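Local coordinates for glycerophosphodiester phosphodiesterase (Thermotoga maritima, PDB 1O1Z), which belongs to the glycerophosphodiester phosphodiesterase family and folds as a TIM barrel of alternating strands and helices, at residues G17-G20 / L26-T29; E31-A36 / N42-D47; E62-K65 / G69-V72; S80-K83 / K89-T92; V222-D225 / L229-K232. One frame throughout, in Å; residues are numbered along the deposited sequence. Where two conformers were deposited one is given.

Contact 1: G17-G20 / L26-T29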
# COMPACT_ATOMS: atom_id res chain seq x y z
N GLY A 17 7.92 -3.22 -0.13
CA GLY A 17 8.52 -2.30 0.82
C GLY A 17 7.54 -1.24 1.24
O GLY A 17 7.07 -0.46 0.42
N HIS A 18 7.21 -1.22 2.53
CA HIS A 18 6.28 -0.28 3.13
C HIS A 18 6.85 1.13 3.14
O HIS A 18 7.82 1.41 3.86
CB HIS A 18 6.00 -0.72 4.57
CG HIS A 18 5.02 0.14 5.29
ND1 HIS A 18 5.31 0.73 6.50
CD2 HIS A 18 3.77 0.54 4.95
CE1 HIS A 18 4.26 1.44 6.89
NE2 HIS A 18 3.32 1.35 5.98
N ARG A 19 6.29 1.99 2.29
CA ARG A 19 6.89 3.32 2.05
C ARG A 19 8.32 3.20 1.52
O ARG A 19 9.19 4.02 1.78
CB ARG A 19 6.80 4.17 3.31
CG ARG A 19 5.47 4.13 4.00
CD ARG A 19 5.33 5.08 5.16
NE ARG A 19 4.14 4.76 5.93
CZ ARG A 19 3.90 5.16 7.16
NH1 ARG A 19 4.74 5.94 7.81
NH2 ARG A 19 2.80 4.74 7.78
N GLY A 20 8.55 2.16 0.72
CA GLY A 20 9.88 1.81 0.26
C GLY A 20 10.63 0.99 1.30
O GLY A 20 10.02 0.34 2.14
N LEU A 26 14.65 7.11 4.21
CA LEU A 26 13.51 7.93 4.59
C LEU A 26 12.24 7.51 3.83
O LEU A 26 12.21 7.47 2.59
CB LEU A 26 13.81 9.41 4.36
CG LEU A 26 12.67 10.38 4.72
CD1 LEU A 26 12.35 10.32 6.20
CD2 LEU A 26 13.00 11.81 4.27
N GLU A 27 11.19 7.21 4.59
CA GLU A 27 9.95 6.70 4.05
C GLU A 27 9.41 7.55 2.91
O GLU A 27 9.44 8.79 2.92
CB GLU A 27 8.88 6.63 5.12
CG GLU A 27 8.61 7.95 5.81
CD GLU A 27 7.41 7.85 6.71
OE1 GLU A 27 7.63 7.36 7.84
OE2 GLU A 27 6.29 8.23 6.30
N ASN A 28 8.88 6.85 1.92
CA ASN A 28 8.14 7.47 0.83
C ASN A 28 8.97 8.39 -0.08
O ASN A 28 8.41 9.20 -0.82
CB ASN A 28 6.85 8.14 1.33
CG ASN A 28 5.68 7.19 1.42
OD1 ASN A 28 5.61 6.20 0.69
ND2 ASN A 28 4.77 7.47 2.35
N THR A 29 10.29 8.24 -0.04
CA THR A 29 11.18 8.97 -0.96
C THR A 29 11.61 8.11 -2.12
O THR A 29 11.58 6.87 -2.04
CB THR A 29 12.46 9.46 -0.25
OG1 THR A 29 13.22 8.33 0.25
CG2 THR A 29 12.14 10.36 0.93

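Contact 2: E31-A36 / N42-D47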
# COMPACT_ATOMS: atom_id res chain seq x y z
N GLU A 31 14.58 7.52 -3.09
CA GLU A 31 15.65 6.69 -2.61
C GLU A 31 15.11 5.44 -1.92
O GLU A 31 15.55 4.34 -2.21
CB GLU A 31 16.56 7.47 -1.65
CG GLU A 31 17.69 6.64 -1.08
CD GLU A 31 18.53 7.40 -0.07
OE1 GLU A 31 17.94 8.08 0.80
OE2 GLU A 31 19.76 7.29 -0.13
N ALA A 32 14.13 5.60 -1.03
CA ALA A 32 13.58 4.43 -0.32
C ALA A 32 12.95 3.43 -1.30
O ALA A 32 13.12 2.23 -1.17
CB ALA A 32 12.59 4.87 0.72
N PHE A 33 12.23 3.94 -2.30
CA PHE A 33 11.61 3.04 -3.27
C PHE A 33 12.65 2.32 -4.11
O PHE A 33 12.59 1.11 -4.30
CB PHE A 33 10.65 3.78 -4.20
CG PHE A 33 9.52 4.50 -3.49
CD1 PHE A 33 8.75 3.84 -2.56
CD2 PHE A 33 9.18 5.81 -3.81
CE1 PHE A 33 7.70 4.47 -1.92
CE2 PHE A 33 8.14 6.44 -3.15
CZ PHE A 33 7.40 5.79 -2.22
N MET A 34 13.64 3.06 -4.61
CA MET A 34 14.70 2.46 -5.43
C MET A 34 15.50 1.41 -4.64
O MET A 34 15.84 0.36 -5.16
CB MET A 34 15.60 3.55 -6.04
CG MET A 34 14.82 4.44 -7.04
SD MET A 34 15.98 5.62 -7.90
CE MET A 34 16.42 6.70 -6.57
N LYS A 35 15.79 1.71 -3.37
CA LYS A 35 16.53 0.79 -2.52
C LYS A 35 15.76 -0.50 -2.20
O LYS A 35 16.36 -1.56 -2.06
CB LYS A 35 16.99 1.48 -1.23
CG LYS A 35 18.07 2.53 -1.43
CD LYS A 35 19.39 1.91 -1.71
CE LYS A 35 20.42 2.96 -2.10
NZ LYS A 35 21.69 2.33 -2.50
N ALA A 36 14.43 -0.41 -2.11
CA ALA A 36 13.61 -1.60 -1.92
C ALA A 36 13.74 -2.52 -3.12
O ALA A 36 13.90 -3.72 -2.99
CB ALA A 36 12.15 -1.22 -1.72
N ASN A 42 9.52 -7.27 -4.59
CA ASN A 42 8.66 -7.36 -5.76
C ASN A 42 8.02 -6.02 -6.11
O ASN A 42 7.47 -5.86 -7.19
CB ASN A 42 7.57 -8.39 -5.52
CG ASN A 42 8.13 -9.76 -5.31
OD1 ASN A 42 8.37 -10.18 -4.20
ND2 ASN A 42 8.46 -10.42 -6.42
N GLY A 43 8.05 -5.08 -5.17
CA GLY A 43 7.48 -3.76 -5.38
C GLY A 43 7.48 -2.95 -4.10
O GLY A 43 8.19 -3.26 -3.16
N VAL A 44 6.66 -1.91 -4.08
CA VAL A 44 6.59 -0.99 -2.96
C VAL A 44 5.16 -0.62 -2.70
O VAL A 44 4.32 -0.73 -3.59
CB VAL A 44 7.41 0.28 -3.23
CG1 VAL A 44 8.91 -0.01 -3.41
CG2 VAL A 44 6.88 1.06 -4.45
N GLU A 45 4.88 -0.21 -1.47
CA GLU A 45 3.61 0.41 -1.09
C GLU A 45 3.91 1.87 -0.80
O GLU A 45 4.96 2.21 -0.22
CB GLU A 45 3.03 -0.31 0.13
CG GLU A 45 1.71 0.19 0.65
CD GLU A 45 1.78 1.43 1.54
OE1 GLU A 45 2.85 1.72 2.12
OE2 GLU A 45 0.73 2.13 1.67
N LEU A 46 2.98 2.74 -1.18
CA LEU A 46 3.14 4.16 -0.91
C LEU A 46 1.79 4.82 -0.72
O LEU A 46 0.76 4.21 -1.01
CB LEU A 46 3.94 4.81 -2.04
CG LEU A 46 3.40 4.70 -3.46
CD1 LEU A 46 2.26 5.68 -3.72
CD2 LEU A 46 4.51 4.93 -4.46
N ASP A 47 1.78 6.06 -0.25
CA ASP A 47 0.59 6.78 0.13
C ASP A 47 0.46 8.05 -0.69
O ASP A 47 1.45 8.75 -0.84
CB ASP A 47 0.74 7.21 1.58
CG ASP A 47 1.10 6.05 2.46
OD1 ASP A 47 2.25 5.93 2.97
OD2 ASP A 47 0.26 5.12 2.59

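Contact 3: E62-K65 / G69-V72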
# COMPACT_ATOMS: atom_id res chain seq x y z
N GLU A 62 -0.94 14.10 6.43
CA GLU A 62 -1.50 15.23 5.70
C GLU A 62 -0.63 16.49 5.81
O GLU A 62 -0.91 17.48 5.16
CB GLU A 62 -2.94 15.55 6.16
CG GLU A 62 -3.06 16.16 7.54
CD GLU A 62 -4.45 16.71 7.83
OE1 GLU A 62 -5.38 16.54 7.01
OE2 GLU A 62 -4.60 17.32 8.90
N ASP A 63 0.39 16.45 6.67
CA ASP A 63 1.29 17.61 6.87
C ASP A 63 2.74 17.14 6.99
O ASP A 63 3.03 15.94 6.93
CB ASP A 63 0.85 18.43 8.08
CG ASP A 63 0.85 17.63 9.34
OD1 ASP A 63 1.83 16.88 9.59
OD2 ASP A 63 -0.11 17.67 10.14
N LEU A 64 3.65 18.10 7.12
CA LEU A 64 5.09 17.83 7.16
C LEU A 64 5.67 17.82 8.58
O LEU A 64 6.89 17.92 8.74
CB LEU A 64 5.82 18.88 6.31
CG LEU A 64 5.42 18.96 4.84
CD1 LEU A 64 6.15 20.11 4.17
CD2 LEU A 64 5.69 17.65 4.11
N LYS A 65 4.84 17.71 9.60
CA LYS A 65 5.30 17.88 10.98
C LYS A 65 6.21 16.75 11.44
O LYS A 65 7.28 17.00 11.98
CB LYS A 65 4.12 18.03 11.97
CG LYS A 65 3.22 19.21 11.71
CD LYS A 65 2.42 19.64 12.95
CE LYS A 65 1.03 19.04 12.98
NZ LYS A 65 0.17 19.71 14.01
N GLY A 69 9.32 18.60 10.72
CA GLY A 69 9.13 19.58 11.77
C GLY A 69 8.47 20.85 11.29
O GLY A 69 8.62 21.91 11.89
N LEU A 70 7.72 20.73 10.19
CA LEU A 70 7.09 21.90 9.58
C LEU A 70 5.58 21.77 9.65
O LEU A 70 5.04 20.75 9.22
CB LEU A 70 7.51 22.02 8.13
CG LEU A 70 9.00 22.24 7.87
CD1 LEU A 70 9.27 22.12 6.38
CD2 LEU A 70 9.43 23.62 8.40
N ASP A 71 4.92 22.80 10.17
CA ASP A 71 3.47 22.81 10.34
C ASP A 71 2.85 23.33 9.05
O ASP A 71 2.30 24.43 9.00
CB ASP A 71 3.08 23.68 11.56
CG ASP A 71 1.64 23.48 11.98
OD1 ASP A 71 1.00 22.50 11.54
OD2 ASP A 71 1.06 24.25 12.77
N VAL A 72 2.98 22.52 8.01
CA VAL A 72 2.50 22.83 6.68
C VAL A 72 1.72 21.63 6.17
O VAL A 72 2.26 20.52 6.11
CB VAL A 72 3.66 23.11 5.70
CG1 VAL A 72 3.14 23.34 4.28
CG2 VAL A 72 4.50 24.31 6.17

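Contact 4: S80-K83 / K89-T92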
# COMPACT_ATOMS: atom_id res chain seq x y z
N SER A 80 5.88 22.46 -6.03
CA SER A 80 7.14 23.20 -5.99
C SER A 80 7.46 23.68 -4.57
O SER A 80 8.58 23.55 -4.11
CB SER A 80 7.10 24.38 -6.96
OG SER A 80 8.36 25.03 -6.95
N GLU A 81 6.45 24.23 -3.88
CA GLU A 81 6.62 24.70 -2.51
C GLU A 81 6.99 23.56 -1.56
O GLU A 81 7.85 23.71 -0.72
CB GLU A 81 5.34 25.39 -2.04
CG GLU A 81 5.18 26.75 -2.70
CD GLU A 81 3.80 27.38 -2.55
OE1 GLU A 81 2.84 26.73 -2.06
OE2 GLU A 81 3.67 28.55 -2.97
N LEU A 82 6.35 22.41 -1.74
CA LEU A 82 6.65 21.23 -0.94
C LEU A 82 8.07 20.73 -1.15
O LEU A 82 8.76 20.35 -0.22
CB LEU A 82 5.64 20.11 -1.21
CG LEU A 82 4.22 20.44 -0.74
CD1 LEU A 82 3.21 19.47 -1.34
CD2 LEU A 82 4.15 20.47 0.78
N LYS A 83 8.50 20.71 -2.40
CA LYS A 83 9.88 20.34 -2.72
C LYS A 83 10.88 21.34 -2.14
O LYS A 83 11.93 20.94 -1.66
CB LYS A 83 10.02 20.20 -4.23
CG LYS A 83 9.41 18.87 -4.71
CD LYS A 83 9.55 18.61 -6.17
CE LYS A 83 8.94 17.27 -6.57
NZ LYS A 83 9.80 16.10 -6.27
N LYS A 89 12.98 16.25 -1.12
CA LYS A 89 12.78 14.85 -0.70
C LYS A 89 11.37 14.35 -0.98
O LYS A 89 11.18 13.16 -1.24
CB LYS A 89 13.11 14.66 0.78
CG LYS A 89 14.59 14.80 1.04
CD LYS A 89 14.92 14.59 2.50
CE LYS A 89 16.43 14.64 2.75
NZ LYS A 89 17.01 15.99 2.50
N ILE A 90 10.37 15.22 -0.93
CA ILE A 90 9.02 14.79 -1.24
C ILE A 90 8.93 14.54 -2.73
O ILE A 90 9.53 15.26 -3.52
CB ILE A 90 7.97 15.79 -0.77
CG1 ILE A 90 6.59 15.13 -0.75
CG2 ILE A 90 7.98 17.05 -1.61
CD1 ILE A 90 5.54 16.00 -0.04
N THR A 91 8.21 13.50 -3.12
CA THR A 91 8.05 13.15 -4.51
C THR A 91 6.60 13.04 -4.93
O THR A 91 5.69 13.12 -4.13
CB THR A 91 8.87 11.87 -4.82
OG1 THR A 91 8.96 11.64 -6.24
CG2 THR A 91 8.26 10.63 -4.26
N THR A 92 6.41 12.94 -6.23
CA THR A 92 5.07 12.83 -6.82
C THR A 92 4.89 11.43 -7.35
O THR A 92 5.85 10.71 -7.63
CB THR A 92 4.90 13.80 -7.95
OG1 THR A 92 5.85 13.53 -8.99
CG2 THR A 92 5.20 15.26 -7.49

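Contact 5: V222-D225 / L229-K232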
# COMPACT_ATOMS: atom_id res chain seq x y z
N VAL A 222 3.37 -9.71 1.61
CA VAL A 222 3.71 -9.03 2.86
C VAL A 222 4.18 -7.63 2.56
O VAL A 222 4.93 -7.41 1.62
CB VAL A 222 4.75 -9.83 3.65
CG1 VAL A 222 6.05 -10.01 2.86
CG2 VAL A 222 5.02 -9.17 5.02
N ILE A 223 3.71 -6.67 3.37
CA ILE A 223 4.13 -5.30 3.33
C ILE A 223 4.99 -5.09 4.56
O ILE A 223 4.53 -5.29 5.69
CB ILE A 223 2.89 -4.38 3.28
CG1 ILE A 223 2.10 -4.62 2.00
CG2 ILE A 223 3.29 -2.92 3.48
CD1 ILE A 223 0.68 -4.11 2.02
N THR A 224 6.26 -4.76 4.37
CA THR A 224 7.24 -4.72 5.44
C THR A 224 8.18 -3.54 5.30
O THR A 224 8.46 -3.11 4.19
CB THR A 224 8.09 -6.03 5.41
OG1 THR A 224 9.05 -6.03 6.49
CG2 THR A 224 8.90 -6.17 4.13
N ASP A 225 8.68 -3.03 6.43
CA ASP A 225 9.75 -2.04 6.40
C ASP A 225 11.13 -2.68 6.16
O ASP A 225 12.07 -2.02 5.72
CB ASP A 225 9.80 -1.27 7.70
CG ASP A 225 8.49 -0.63 8.08
OD1 ASP A 225 7.81 -0.08 7.19
OD2 ASP A 225 8.10 -0.60 9.28
N LEU A 229 15.56 -8.37 4.86
CA LEU A 229 15.23 -9.47 5.75
C LEU A 229 14.18 -10.38 5.10
O LEU A 229 14.36 -11.57 5.01
CB LEU A 229 14.72 -8.92 7.08
CG LEU A 229 14.17 -9.90 8.11
CD1 LEU A 229 15.17 -10.97 8.46
CD2 LEU A 229 13.72 -9.11 9.34
N PHE A 230 13.08 -9.80 4.64
CA PHE A 230 11.98 -10.61 4.17
C PHE A 230 12.26 -11.22 2.80
O PHE A 230 11.85 -12.34 2.50
CB PHE A 230 10.68 -9.79 4.23
CG PHE A 230 10.06 -9.78 5.58
CD1 PHE A 230 10.66 -9.12 6.63
CD2 PHE A 230 8.89 -10.48 5.82
CE1 PHE A 230 10.11 -9.17 7.93
CE2 PHE A 230 8.34 -10.50 7.09
CZ PHE A 230 8.96 -9.85 8.15
N VAL A 231 13.02 -10.51 1.99
CA VAL A 231 13.48 -11.10 0.73
C VAL A 231 14.32 -12.36 0.99
O VAL A 231 14.14 -13.37 0.32
CB VAL A 231 14.24 -10.07 -0.13
CG1 VAL A 231 14.94 -10.75 -1.31
CG2 VAL A 231 13.28 -8.97 -0.61
N LYS A 232 15.20 -12.32 1.99
CA LYS A 232 16.10 -13.43 2.30
C LYS A 232 15.40 -14.58 3.03
O LYS A 232 15.94 -15.68 3.13
CB LYS A 232 17.32 -12.93 3.08
CG LYS A 232 18.26 -12.11 2.19
CD LYS A 232 19.57 -11.74 2.83
CE LYS A 232 20.47 -11.02 1.83
NZ LYS A 232 21.75 -10.59 2.42

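Contact 1: G17-G20 / L26-T29
Arg19 and Glu27 run side by side and point the same way, bringing Glu27 CD to the edge of the guanidinium group, near its plane. Arg19 NH1 lies 3.2 Å from Glu27 OE2 in a salt bridge, but its two hydrogen bonds, one to each carboxylate oxygen, are bent and weak, with the planes 59° apart. Glu27 holds its CG between its own backbone N and carbonyl carbon (chi1 56°), and from there its extended chain follows the extended arginine; OE1 also pairs with Arg66. Asn28 meets the base of Arg19 instead of its tip. Its OD1 sits 3.5 Å from Arg19 CB and is buried with no polar partner in the model, whereas its ND2 is bonded to Asp47 OD1. The backbones are joined by a nearly straight bond (175°) from Asn28 N to Arg19 O, 2.9 Å long. Within its own segment, Arg19 CG rests over the centre of the His18 ring, 4.0 Å above its plane. Both segments form type II turns, and the contact ties the end of strand 14-18 to the loop leading into helix 30-38, whose N-cap is Thr29; helix 65-68 touches Arg19 and Glu27, while strand 43-50 meets His18 and Asn28.

Contact 2: E31-A36 / N42-D47
Phe33 carries its ring on a CG placed anti to the carbonyl carbon (chi1 -59°), which carries it away from the helix to Val44 and Leu46. Leu46 answers with a less common torsion: CB meets the ring directly from the strand, and the torsion at CB (chi1 58°), with CG between the backbone N and the carbonyl carbon, brings CD2 in beside it. The closest approach is Phe33 CZ to Leu46 CB, 3.6 Å, with Leu46 CD2 at 3.8 Å from the same Phe33 CZ. Further back along the same side of the ring, nearer its root, Phe33 CD1 is 3.8 Å from Val44 CG2. Both aliphatic side chains cross the phenylalanine at about a right angle, and the ring thus bridges two residues that share one face of the strand. Its edge also comes near the backbone between them, Phe33 CE1 lying 3.9 Å from Glu45 O.

Strand 14-18, helix 30-38 and strand 43-50 make a beta-alpha-beta unit of the barrel. The axis of helix 31-36 passes 8.2 Å from that of strand 43-47, and the two run nearly antiparallel at 152°, as expected for a helix returning the chain between parallel strands. One turn on from Phe33, Ala36 packs CB against Val44 CG1 at 3.8 Å, so Val44 CG1 sits between the alanine and the phenylalanine, while CG2 meets the ring alone. The core goes on beyond the pair: Val96 of helix 93-99 touches both Phe33 and Leu46, and Ile106 of strand 105-110 adjoins Leu46. Glu45 points away from the helix, and its carboxylate lies close to those of Asp47 and Glu109.

Contact 3: E62-K65 / G69-V72
Lys65 and Asp71 lie alongside each other at the surface, and the lysine can be traced atom by atom. Lys65 CB begins 4.0 Å from Leu70 O, and Lys65 CG moves in to 3.4 Å from that same Leu70 O while passing close to the backbone of Asp71. Lys65 CD is 3.5 Å from Asp71 OD1, and the bend at chi3 (-95°) keeps CE beside the same oxygen. Lys65 NZ finishes 3.8 Å from Asp71 OD1, a long salt bridge in which much of the contact is made by the methylenes.

The backbone under the lysine is held in several places. Lys65 N donates to Asp63 OD1 over 3.1 Å, meeting it from above the carboxylate plane and closing an Asx turn. The lysine carbonyl receives the N-H of Gly69, with Lys65 O to Gly69 N 2.9 Å. Nearer the open end, Leu64 N gives a bond of 3.0 Å to Val72 O. Leu64 also sets its side chain beside those of Leu70 and Val72, forming the apolar side of the pair.

These are two short, weakly bonded antiparallel strands, 63-64 and 70-73, linked by the single-turn helix 65-68. Helix 79-85 lies against their apolar side, Leu82 touching Leu64 and Leu85 touching both Leu70 and Val72, while Glu62 forms salt bridges with Lys73 and Arg75.

Contact 4: S80-K83 / K89-T92
The flat group that Lys83 seeks is the peptide carbonyl of Ile90, and the ammonium meets the oxygen in the carbonyl plane. Lys83 NZ is 2.9 Å from Ile90 O, with a C=O...N angle of 146°. A second flat group, the carbonyl of Leu82, is touched by a methyl: Ile90 CG2 lies 3.7 Å from Leu82 O, an oxygen that also accepts a bond from Thr86 OG1.

The lysine reaches its target by an extended chain that bends only at its last torsion (chi4 -79°), turning NZ back onto the carbonyl. On the way Lys83 CG passes 3.9 Å from Ile90 CG2, the two side chains crossing at about a right angle, and further out Lys83 CE comes 4.3 Å from Thr92 CG2. Ile90 CG2 is shared, since Leu82 CB also packs on it, at 3.9 Å. The ammonium has a second partner in Glu95, with which it forms a salt bridge. The same carboxylate oxygen of Glu95 is hydrogen-bonded to the hydroxyls of Thr91 and Thr92, so one acid gathers three groups, and its negative charge probably steadies the lysine there.

The contact joins helix 79-85 to the connection that enters helix 93-99, for which Thr92 is the N-cap. Strand 56-58 lies beside this connection, with Val57 against Ile90 and Val58 against Thr91, and Ile74 packs on both Leu82 and Ile90.

Contact 5: V222-D225 / L229-K232
Phe230 and Thr224 join the last strand of the TIM barrel, 221-224, to the short helix 227-232 that follows it and lies against its outer side. The aromatic contact comes first. Thr224 reaches over one face of the Phe230 ring, its CB 4.3 Å from the ring centroid and only 14° off the normal, a CH-pi interaction. Thr224 OG1 is 3.5 Å from Phe230 CD1: chi1 -179°, anti to the backbone N, puts OG1 over the ring face, offset toward the rim, while Thr224 CG2 turns to the base of the phenylalanine, 4.0 Å from Phe230 CB. Tyr212 also meets Phe230, their planes inclined to each other.

Polar interactions are made by the Thr224 hydroxyl with the loop after strand 200-204 (Leu206 O and Asn207 OD1) and with Glu226 N, just before the helix, which probably holds its rotation.

The apolar part belongs to Val222, two residues back on the same face of the strand and packed on Val15 of strand 14-18. It crosses the phenylalanine at about a right angle and brings both methyls to the CD2 and CE2 atoms of the ring, with Val222 CG1 4.1 Å from Phe230 CD2 and Val222 CG2 4.1 Å from Phe230 CE2.

How the contacts relate
The five contacts follow one another along the chain, each closing before the next opens, yet they fall into two groups in space. Contacts 1, 2 and 5 share the barrel sheet: strand 14-18 has 43-50 on one flank and 221-224 on the other, so the first and last strands close the ring. Centres of contacts 1 and 2 are about 5 Å apart, and contact 5 lies about 13 Å from contact 1, joined to it by His18 and Asp225. Contacts 3 and 4, about 13 Å apart by centres, belong to an excursion between strands 56-58 and 105-110, far from contact 5. Contact 4 touches contact 1 and so connects that excursion to the barrel.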